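Local coordinates for SidF, inhibitor of growth family, member 3 (Legionella pneumophila subsp. pneumophila, PDB 4FYE), which is a phosphoinositide phosphatase that probably removes the 3-phosphate from phosphatidylinositol 3,4,5-trisphosphate, at residues 19-23 with 40-44. The protein carries 1 engineered substitution. Residues are numbered along the deposited sequence; the frame is centred on the assembly and turned at random.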
# COMPACT_ATOMS: atom_id res chain seq x y z
N ASP A 19 16.24 19.99 8.69
CA ASP A 19 15.61 21.14 9.28
C ASP A 19 14.69 21.81 8.30
O ASP A 19 15.17 22.42 7.36
CB ASP A 19 16.64 22.13 9.83
CG ASP A 19 16.55 22.27 11.35
OD1 ASP A 19 16.09 21.31 12.00
OD2 ASP A 19 16.93 23.33 11.90
N LEU A 20 13.38 21.70 8.51
CA LEU A 20 12.44 22.26 7.54
C LEU A 20 11.77 23.55 7.96
O LEU A 20 11.69 23.86 9.17
CB LEU A 20 11.36 21.23 7.19
CG LEU A 20 11.87 19.87 6.72
CD1 LEU A 20 10.75 18.85 6.92
CD2 LEU A 20 12.32 19.88 5.26
N GLU A 21 11.25 24.28 6.96
CA GLU A 21 10.60 25.58 7.20
C GLU A 21 9.18 25.38 7.68
O GLU A 21 8.39 24.79 6.95
CB GLU A 21 10.58 26.47 5.95
CG GLU A 21 9.82 27.79 6.15
CD GLU A 21 10.25 28.93 5.21
OE1 GLU A 21 9.46 29.89 5.02
OE2 GLU A 21 11.38 28.91 4.64
N PRO A 22 8.84 25.90 8.88
CA PRO A 22 7.47 25.89 9.41
C PRO A 22 6.43 26.53 8.47
O PRO A 22 6.77 27.40 7.68
CB PRO A 22 7.60 26.70 10.73
CG PRO A 22 9.03 26.51 11.17
CD PRO A 22 9.82 26.43 9.88
N VAL A 23 5.20 26.05 8.54
CA VAL A 23 4.03 26.58 7.84
C VAL A 23 2.97 26.92 8.90
O VAL A 23 2.63 26.07 9.74
CB VAL A 23 3.37 25.54 6.94
CG1 VAL A 23 2.22 26.16 6.16
CG2 VAL A 23 4.38 24.88 6.02
N VAL A 40 3.56 20.97 10.82
CA VAL A 40 3.51 21.15 9.41
C VAL A 40 4.62 22.06 8.89
O VAL A 40 4.98 23.07 9.52
CB VAL A 40 2.14 21.69 8.98
CG1 VAL A 40 1.98 21.57 7.47
CG2 VAL A 40 1.06 20.89 9.66
N PHE A 41 5.13 21.70 7.73
CA PHE A 41 6.39 22.26 7.26
C PHE A 41 6.39 22.34 5.72
O PHE A 41 5.57 21.71 5.02
CB PHE A 41 7.51 21.31 7.65
CG PHE A 41 7.77 21.20 9.13
CD1 PHE A 41 8.43 22.22 9.82
CD2 PHE A 41 7.43 20.02 9.83
CE1 PHE A 41 8.71 22.10 11.18
CE2 PHE A 41 7.68 19.90 11.18
CZ PHE A 41 8.34 20.95 11.87
N LYS A 42 7.35 23.08 5.15
CA LYS A 42 7.37 23.22 3.67
C LYS A 42 8.17 22.07 3.12
O LYS A 42 9.10 21.61 3.78
CB LYS A 42 8.00 24.54 3.24
CG LYS A 42 7.12 25.78 3.44
CD LYS A 42 7.77 26.94 2.66
CE LYS A 42 7.37 28.34 3.11
NZ LYS A 42 8.27 29.39 2.49
N ASP A 43 7.79 21.56 1.95
CA ASP A 43 8.59 20.50 1.32
C ASP A 43 9.98 21.04 0.98
O ASP A 43 10.11 22.15 0.46
CB ASP A 43 7.90 19.94 0.10
CG ASP A 43 8.57 18.69 -0.43
OD1 ASP A 43 9.57 18.84 -1.19
OD2 ASP A 43 8.13 17.57 -0.07
N PRO A 44 11.04 20.29 1.33
CA PRO A 44 12.39 20.82 1.11
C PRO A 44 12.74 20.91 -0.37
O PRO A 44 13.79 21.45 -0.72
CB PRO A 44 13.31 19.77 1.75
CG PRO A 44 12.50 18.50 1.76
CD PRO A 44 11.05 18.91 1.86
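Val23 presses one methyl group onto the backbone of 40-44 in the tightly packed part of the contact. Val23 CG2 lies beside its own backbone N and reaches to 3.3 Å from Phe41 C, while CG1 points anti to that N (chi1 -176°). The same methyl also meets Lys42 CG, and Val23 CB faces the buried Val40. Two backbone hydrogen bonds frame this packing: Val23 N-H donates to Val40 O over 3.1 Å, and Lys42 N binds Glu21 O at 2.7 Å. The second bond runs nearly straight out from the carbonyl; in the first, the donor stands 39° above the carbonyl plane. Between them Pro22 and Phe41 form a non-hydrogen-bonded pair with CA atoms 4.4 Å apart, an isolated antiparallel bridge. Residues 40-42 belong to one of the two edge strands of a six-stranded mixed sheet, with Phe41 hydrogen-bonded to Val51 of strand 50-55 on its inner side, so the loop following helix 9-16 meets the outer edge through this one bridge. Glu21 O serves twice, since Phe41 CA-H also approaches it, and it lies at the edge of the Phe41 ring, near the ring plane. Leu20 crosses the phenylalanine side chain at about a right angle, CB to CB, and sets its CD2 3.6 Å from Pro44 CB; the proline leans in turn on His15 and Leu16 at the end of helix 9-16. The solvent side is looser and polar. There the exposed Glu21 and Lys42 run alongside each other as extended chains with their ends on the same side, and these ends join in a salt bridge of 2.8 Å between OE1 and NZ. The ammonium comes from above the carboxylate, 71° out of its plane.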